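Side-chain contacts in migration inhibitory factor (Trichinella spiralis, PDB 1HFO), which belongs to the macrophage migration inhibitory factor family of small alpha/beta proteins and assembles as a trimer of identical subunits: residues S16-S21 with F80-T85; N28-P33 with G65-S70. One frame throughout, in Å; residues are numbered along the deposited sequence.

Contact 1 of 2, residues S16-S21 with F80-T85; sequences SDFLSS and FDHLNT. Unlike the reference sequence in segment 80-85: Thr85 (reference Lys).
His82 reaches across from helix 69-87 to Ser21 on the first turn of helix 18-30, and its ring is the natural thing to follow. CB leaves the helix toward the other segment, and CG sits anti to the backbone N (chi1 177°), which carries the imidazole across toward helix 18-30. At the far rim of the ring, CE1 meets Ser21 OG at 3.1 Å, with the oxygen at the ring edge and in its plane; Ser21 CB backs this up, 3.5 Å from the same carbon. The approach is a polar touch of a ring C-H on oxygen, probably mildly attractive. Ser21 OG gives its proton to Asp17 O at 2.7 Å, lying 17° out of the carbonyl plane; the same oxygen also takes Ser21 N. The neighbouring tip atom, His82 NE2, is hydrogen-bonded to Thr22 OG1, a bond that probably sets the rotation of the ring, with the Ser21 contact at its edge.

These are the two helices of the MIF fold, running in opposite directions over one face of the four-stranded sheet. On the sheet side of the polar pair the chemistry turns apolar. Phe18, also with CG anti to its backbone N, brings its ring inward, and Leu83 CD2 comes up to the ring edge, 3.9 Å from Phe18 CE1 and in plane. Phe18 CE1 also passes 4.3 Å from His82 NE2, at a slant to both rings. Strand residues pack against this side: Leu83 lies on Phe3, Leu5 and Met94, while Phe18 lies on Ile41. Across the helices, Phe18 also touches Lys86 and Leu87.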
ATOM      1  N   SER A  16     -19.225   0.257 -13.709  1.00 21.06           N
ATOM      2  CA  SER A  16     -18.559   1.162 -14.637  1.00 22.83           C
ATOM      3  C   SER A  16     -18.418   2.583 -14.077  1.00 23.44           C
ATOM      4  O   SER A  16     -17.515   3.312 -14.484  1.00 24.60           O
ATOM      5  CB  SER A  16     -19.331   1.202 -15.957  1.00 25.51           C
ATOM      6  OG  SER A  16     -20.615   1.749 -15.751  1.00 29.75           O
ATOM      7  N   ASP A  17     -19.310   2.981 -13.167  1.00 21.62           N
ATOM      8  CA  ASP A  17     -19.232   4.317 -12.572  1.00 23.22           C
ATOM      9  C   ASP A  17     -18.575   4.331 -11.199  1.00 22.90           C
ATOM     10  O   ASP A  17     -18.791   5.250 -10.410  1.00 19.36           O
ATOM     11  CB  ASP A  17     -20.611   4.957 -12.441  1.00 23.12           C
ATOM     12  CG  ASP A  17     -21.596   4.095 -11.674  1.00 29.30           C
ATOM     13  OD1 ASP A  17     -21.199   3.056 -11.109  1.00 26.68           O
ATOM     14  OD2 ASP A  17     -22.782   4.470 -11.628  1.00 33.99           O
ATOM     15  N   PHE A  18     -17.773   3.321 -10.904  1.00 21.46           N
ATOM     16  CA  PHE A  18     -17.122   3.312  -9.597  1.00 19.15           C
ATOM     17  C   PHE A  18     -16.045   4.404  -9.476  1.00 17.82           C
ATOM     18  O   PHE A  18     -16.019   5.143  -8.496  1.00 18.71           O
ATOM     19  CB  PHE A  18     -16.478   1.954  -9.329  1.00 18.22           C
ATOM     20  CG  PHE A  18     -15.762   1.895  -8.016  1.00 20.12           C
ATOM     21  CD1 PHE A  18     -16.482   1.850  -6.827  1.00 20.29           C
ATOM     22  CD2 PHE A  18     -14.379   1.978  -7.961  1.00 19.82           C
ATOM     23  CE1 PHE A  18     -15.847   1.896  -5.593  1.00 23.19           C
ATOM     24  CE2 PHE A  18     -13.713   2.028  -6.711  1.00 20.87           C
ATOM     25  CZ  PHE A  18     -14.453   1.989  -5.531  1.00 19.90           C
ATOM     26  N   LEU A  19     -15.170   4.492 -10.469  1.00 19.01           N
ATOM     27  CA  LEU A  19     -14.086   5.471 -10.431  1.00 18.11           C
ATOM     28  C   LEU A  19     -14.638   6.884 -10.457  1.00 20.61           C
ATOM     29  O   LEU A  19     -14.192   7.746  -9.707  1.00 19.31           O
ATOM     30  CB  LEU A  19     -13.120   5.239 -11.593  1.00 18.98           C
ATOM     31  CG  LEU A  19     -12.405   3.884 -11.533  1.00 20.24           C
ATOM     32  CD1 LEU A  19     -11.600   3.654 -12.785  1.00 23.34           C
ATOM     33  CD2 LEU A  19     -11.524   3.838 -10.284  1.00 20.28           C
ATOM     34  N   SER A  20     -15.634   7.139 -11.302  1.00 20.77           N
ATOM     35  CA  SER A  20     -16.186   8.480 -11.327  1.00 21.16           C
ATOM     36  C   SER A  20     -16.878   8.858 -10.010  1.00 17.65           C
ATOM     37  O   SER A  20     -16.625   9.924  -9.457  1.00 19.01           O
ATOM     38  CB  SER A  20     -17.173   8.636 -12.499  1.00 21.40           C
ATOM     39  OG  SER A  20     -18.296   7.785 -12.346  1.00 21.34           O
ATOM     40  N   SER A  21     -17.750   7.988  -9.504  1.00 19.19           N
ATOM     41  CA  SER A  21     -18.477   8.303  -8.280  1.00 16.30           C
ATOM     42  C   SER A  21     -17.555   8.439  -7.080  1.00 15.76           C
ATOM     43  O   SER A  21     -17.808   9.260  -6.207  1.00 20.16           O
ATOM     44  CB  SER A  21     -19.547   7.249  -7.973  1.00 23.30           C
ATOM     45  OG  SER A  21     -19.018   5.946  -7.818  1.00 23.34           O
ATOM     46  N   PHE A  80     -17.887   4.640   3.697  1.00 20.74           N
ATOM     47  CA  PHE A  80     -18.395   3.292   3.881  1.00 21.17           C
ATOM     48  C   PHE A  80     -19.753   3.092   3.226  1.00 21.46           C
ATOM     49  O   PHE A  80     -20.013   2.041   2.643  1.00 22.42           O
ATOM     50  CB  PHE A  80     -18.468   2.945   5.357  1.00 21.61           C
ATOM     51  CG  PHE A  80     -17.183   2.402   5.901  1.00 20.07           C
ATOM     52  CD1 PHE A  80     -16.109   3.245   6.159  1.00 21.83           C
ATOM     53  CD2 PHE A  80     -17.039   1.042   6.128  1.00 21.57           C
ATOM     54  CE1 PHE A  80     -14.887   2.727   6.644  1.00 22.89           C
ATOM     55  CE2 PHE A  80     -15.837   0.515   6.608  1.00 23.51           C
ATOM     56  CZ  PHE A  80     -14.757   1.372   6.864  1.00 21.29           C
ATOM     57  N   ASP A  81     -20.608   4.100   3.320  1.00 24.09           N
ATOM     58  CA  ASP A  81     -21.919   4.025   2.678  1.00 26.68           C
ATOM     59  C   ASP A  81     -21.697   3.871   1.171  1.00 23.61           C
ATOM     60  O   ASP A  81     -22.285   3.007   0.519  1.00 24.80           O
ATOM     61  CB  ASP A  81     -22.729   5.291   2.974  1.00 28.64           C
ATOM     62  CG  ASP A  81     -23.915   5.460   2.037  1.00 41.75           C
ATOM     63  OD1 ASP A  81     -24.749   4.531   1.952  1.00 42.48           O
ATOM     64  OD2 ASP A  81     -24.010   6.525   1.382  1.00 45.47           O
ATOM     65  N   HIS A  82     -20.802   4.687   0.628  1.00 22.81           N
ATOM     66  CA  HIS A  82     -20.496   4.639  -0.790  1.00 20.56           C
ATOM     67  C   HIS A  82     -19.969   3.273  -1.236  1.00 19.97           C
ATOM     68  O   HIS A  82     -20.450   2.693  -2.204  1.00 20.97           O
ATOM     69  CB  HIS A  82     -19.479   5.746  -1.124  1.00 25.12           C
ATOM     70  CG  HIS A  82     -19.033   5.735  -2.548  1.00 28.31           C
ATOM     71  ND1 HIS A  82     -19.864   6.092  -3.587  1.00 28.88           N
ATOM     72  CD2 HIS A  82     -17.868   5.345  -3.112  1.00 27.69           C
ATOM     73  CE1 HIS A  82     -19.229   5.916  -4.732  1.00 27.17           C
ATOM     74  NE2 HIS A  82     -18.018   5.462  -4.470  1.00 28.51           N
ATOM     75  N   LEU A  83     -18.971   2.742  -0.529  1.00 16.81           N
ATOM     76  CA  LEU A  83     -18.414   1.454  -0.897  1.00 18.40           C
ATOM     77  C   LEU A  83     -19.420   0.286  -0.750  1.00 17.50           C
ATOM     78  O   LEU A  83     -19.461  -0.617  -1.585  1.00 22.49           O
ATOM     79  CB  LEU A  83     -17.149   1.201  -0.062  1.00 20.26           C
ATOM     80  CG  LEU A  83     -16.043   2.241  -0.333  1.00 18.79           C
ATOM     81  CD1 LEU A  83     -14.923   2.087   0.697  1.00 19.42           C
ATOM     82  CD2 LEU A  83     -15.487   2.054  -1.741  1.00 18.44           C
ATOM     83  N   ASN A  84     -20.205   0.307   0.320  1.00 21.79           N
ATOM     84  CA  ASN A  84     -21.210  -0.730   0.536  1.00 23.72           C
ATOM     85  C   ASN A  84     -22.212  -0.690  -0.630  1.00 26.90           C
ATOM     86  O   ASN A  84     -22.596  -1.721  -1.173  1.00 27.48           O
ATOM     87  CB  ASN A  84     -21.929  -0.466   1.866  1.00 28.37           C
ATOM     88  CG  ASN A  84     -23.075  -1.421   2.109  1.00 31.34           C
ATOM     89  OD1 ASN A  84     -24.187  -0.997   2.428  1.00 34.14           O
ATOM     90  ND2 ASN A  84     -22.813  -2.714   1.963  1.00 31.70           N
ATOM     91  N   THR A  85     -22.605   0.512  -1.033  1.00 25.76           N
ATOM     92  CA  THR A  85     -23.555   0.664  -2.132  1.00 25.73           C
ATOM     93  C   THR A  85     -23.031   0.227  -3.500  1.00 28.57           C
ATOM     94  O   THR A  85     -23.747  -0.413  -4.270  1.00 28.93           O
ATOM     95  CB  THR A  85     -24.033   2.124  -2.230  1.00 29.07           C
ATOM     96  OG1 THR A  85     -24.707   2.486  -1.018  1.00 31.80           O
ATOM     97  CG2 THR A  85     -24.977   2.314  -3.422  1.00 27.98           C
TER

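Contact 2 of 2, residues N28-P33 with G65-S70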
ATOM      1  N   ASN A  28     -15.162  16.021  -3.234  1.00 26.29           N
ATOM      2  CA  ASN A  28     -16.151  16.795  -2.529  1.00 28.00           C
ATOM      3  C   ASN A  28     -15.928  16.743  -1.000  1.00 27.50           C
ATOM      4  O   ASN A  28     -15.983  17.787  -0.350  1.00 29.08           O
ATOM      5  CB  ASN A  28     -17.573  16.345  -2.950  1.00 33.18           C
ATOM      6  CG  ASN A  28     -17.857  16.582  -4.466  1.00 35.65           C
ATOM      7  OD1 ASN A  28     -17.418  17.582  -5.047  1.00 30.27           O
ATOM      8  ND2 ASN A  28     -18.612  15.666  -5.091  1.00 32.34           N
ATOM      9  N   ILE A  29     -15.630  15.580  -0.410  1.00 25.54           N
ATOM     10  CA  ILE A  29     -15.429  15.552   1.045  1.00 26.12           C
ATOM     11  C   ILE A  29     -14.144  16.211   1.547  1.00 26.31           C
ATOM     12  O   ILE A  29     -14.100  16.703   2.673  1.00 27.84           O
ATOM     13  CB  ILE A  29     -15.477  14.121   1.656  1.00 26.55           C
ATOM     14  CG1 ILE A  29     -14.266  13.309   1.210  1.00 23.03           C
ATOM     15  CG2 ILE A  29     -16.772  13.427   1.273  1.00 29.36           C
ATOM     16  CD1 ILE A  29     -14.158  11.954   1.885  1.00 27.84           C
ATOM     17  N   LEU A  30     -13.090  16.202   0.734  1.00 25.60           N
ATOM     18  CA  LEU A  30     -11.829  16.823   1.133  1.00 24.76           C
ATOM     19  C   LEU A  30     -11.735  18.239   0.575  1.00 27.93           C
ATOM     20  O   LEU A  30     -10.813  18.972   0.898  1.00 27.46           O
ATOM     21  CB  LEU A  30     -10.638  15.999   0.634  1.00 24.27           C
ATOM     22  CG  LEU A  30     -10.514  14.588   1.195  1.00 24.42           C
ATOM     23  CD1 LEU A  30      -9.418  13.842   0.466  1.00 25.35           C
ATOM     24  CD2 LEU A  30     -10.222  14.664   2.697  1.00 27.29           C
ATOM     25  N   SER A  31     -12.705  18.626  -0.246  1.00 27.07           N
ATOM     26  CA  SER A  31     -12.714  19.959  -0.852  1.00 28.11           C
ATOM     27  C   SER A  31     -11.483  20.203  -1.717  1.00 28.30           C
ATOM     28  O   SER A  31     -10.838  21.257  -1.632  1.00 29.85           O
ATOM     29  CB  SER A  31     -12.827  21.043   0.228  1.00 31.91           C
ATOM     30  OG  SER A  31     -14.115  21.014   0.830  1.00 38.37           O
ATOM     31  N   LYS A  32     -11.149  19.211  -2.541  1.00 24.14           N
ATOM     32  CA  LYS A  32     -10.016  19.319  -3.454  1.00 24.52           C
ATOM     33  C   LYS A  32     -10.523  19.218  -4.890  1.00 21.94           C
ATOM     34  O   LYS A  32     -11.565  18.626  -5.144  1.00 21.85           O
ATOM     35  CB  LYS A  32      -8.991  18.203  -3.208  1.00 24.89           C
ATOM     36  CG  LYS A  32      -8.240  18.342  -1.888  1.00 29.95           C
ATOM     37  CD  LYS A  32      -7.554  19.689  -1.812  1.00 29.70           C
ATOM     38  CE  LYS A  32      -6.763  19.833  -0.520  1.00 34.02           C
ATOM     39  NZ  LYS A  32      -5.565  18.956  -0.522  1.00 29.12           N
ATOM     40  N   PRO A  33      -9.783  19.787  -5.844  1.00 20.89           N
ATOM     41  CA  PRO A  33     -10.235  19.708  -7.234  1.00 23.12           C
ATOM     42  C   PRO A  33     -10.148  18.279  -7.733  1.00 23.16           C
ATOM     43  O   PRO A  33      -9.224  17.542  -7.383  1.00 23.41           O
ATOM     44  CB  PRO A  33      -9.263  20.634  -7.983  1.00 23.72           C
ATOM     45  CG  PRO A  33      -8.694  21.522  -6.901  1.00 24.13           C
ATOM     46  CD  PRO A  33      -8.551  20.588  -5.734  1.00 23.50           C
ATOM     47  N   GLY A  65      -4.025  17.766   3.976  1.00 25.55           N
ATOM     48  CA  GLY A  65      -5.083  18.553   4.579  1.00 26.58           C
ATOM     49  C   GLY A  65      -6.456  17.926   4.384  1.00 27.48           C
ATOM     50  O   GLY A  65      -6.655  17.029   3.558  1.00 28.33           O
ATOM     51  N   GLY A  66      -7.420  18.399   5.159  1.00 30.33           N
ATOM     52  CA  GLY A  66      -8.766  17.868   5.051  1.00 30.48           C
ATOM     53  C   GLY A  66      -8.969  16.611   5.867  1.00 32.17           C
ATOM     54  O   GLY A  66     -10.103  16.176   6.076  1.00 30.92           O
ATOM     55  N   ILE A  67      -7.870  16.018   6.324  1.00 31.21           N
ATOM     56  CA  ILE A  67      -7.937  14.803   7.126  1.00 31.07           C
ATOM     57  C   ILE A  67      -7.359  15.069   8.506  1.00 33.33           C
ATOM     58  O   ILE A  67      -6.243  15.582   8.643  1.00 33.66           O
ATOM     59  CB  ILE A  67      -7.160  13.635   6.457  1.00 32.40           C
ATOM     60  CG1 ILE A  67      -7.937  13.133   5.234  1.00 35.33           C
ATOM     61  CG2 ILE A  67      -6.944  12.495   7.452  1.00 29.74           C
ATOM     62  CD1 ILE A  67      -7.268  11.982   4.506  1.00 33.64           C
ATOM     63  N   GLU A  68      -8.135  14.727   9.527  1.00 33.61           N
ATOM     64  CA  GLU A  68      -7.729  14.910  10.907  1.00 34.61           C
ATOM     65  C   GLU A  68      -8.785  14.265  11.785  1.00 35.67           C
ATOM     66  O   GLU A  68      -9.916  14.056  11.352  1.00 33.93           O
ATOM     67  CB  GLU A  68      -7.604  16.399  11.252  1.00 34.30           C
ATOM     68  CG  GLU A  68      -8.911  17.172  11.176  1.00 39.84           C
ATOM     69  CD  GLU A  68      -8.778  18.599  11.676  1.00 44.88           C
ATOM     70  OE1 GLU A  68      -8.333  18.783  12.830  1.00 49.25           O
ATOM     71  OE2 GLU A  68      -9.124  19.539  10.924  1.00 47.89           O
ATOM     72  N   PRO A  69      -8.420  13.929  13.032  1.00 38.48           N
ATOM     73  CA  PRO A  69      -9.325  13.300  13.995  1.00 40.12           C
ATOM     74  C   PRO A  69     -10.736  13.891  14.031  1.00 39.49           C
ATOM     75  O   PRO A  69     -11.719  13.156  13.987  1.00 41.36           O
ATOM     76  CB  PRO A  69      -8.587  13.489  15.316  1.00 40.08           C
ATOM     77  CG  PRO A  69      -7.159  13.297  14.896  1.00 41.38           C
ATOM     78  CD  PRO A  69      -7.087  14.137  13.631  1.00 40.68           C
ATOM     79  N   SER A  70     -10.826  15.217  14.092  1.00 41.06           N
ATOM     80  CA  SER A  70     -12.116  15.896  14.167  1.00 41.84           C
ATOM     81  C   SER A  70     -12.921  15.853  12.875  1.00 41.87           C
ATOM     82  O   SER A  70     -13.932  16.547  12.755  1.00 44.76           O
ATOM     83  CB  SER A  70     -11.922  17.359  14.583  1.00 44.97           C
ATOM     84  OG  SER A  70     -11.499  18.160  13.492  1.00 49.95           O
TER
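Leu30, the last helical residue of 18-30, pushes one methyl against the backbone of Gly66 and the side chain of Ile67. CD2 does all the close touching: it lies 3.7 Å from Gly66 O and 3.7 Å from Ile67 CG1, the two side chains passing each other at a slant. CG of Leu30 lies anti to its carbonyl carbon (chi1 -63°), and from there the branch reaches over to the other segment although its CB does not point at that segment. Gly66 has no side chain to hold the backbones apart, and its CA comes within 5.1 Å of Leu30 CA. Its carbonyl oxygen is hydrogen-bonded to His75 NE2 of helix 69-87, so the atom under the methyl already has a polar partner.

Right after Leu30 the helix is closed by a Schellman motif: Ser31, with positive phi, is the C-prime residue, Lys32 N bonds to the carbonyl O of the residue before Asn28, and Ser31 N bonds weakly to Asn28 O.

Beyond that turn the contact thins out. Lys32 starts toward the 65-70 segment, but its NZ comes no nearer than 4.6 Å, to Gly65 O, and is hydrogen-bonded to Ile64 O instead. Ile67, by contrast, presses on Leu61 and Phe98 of the sheet; Leu30 and Lys32 share Ser63 and Pro1 as neighbours.

Contacts 1 and 2 both involve helices 18-30 and 69-87, and their centres are about 18 Å apart. Contact 1 joins helix to helix, the start of one against the later turns of the other. Contact 2 instead sets the end of helix 18-30 against the loop that leads into helix 69-87. Each is partly buried, with apolar side chains facing the sheet. They differ in their polar part: contact 1 has a histidine-serine pair with a threonine bond to the histidine, whereas contact 2 has a glycine carbonyl against a leucine methyl, with the lysine bonded outside the segments, and lies farther from the centre of the chain.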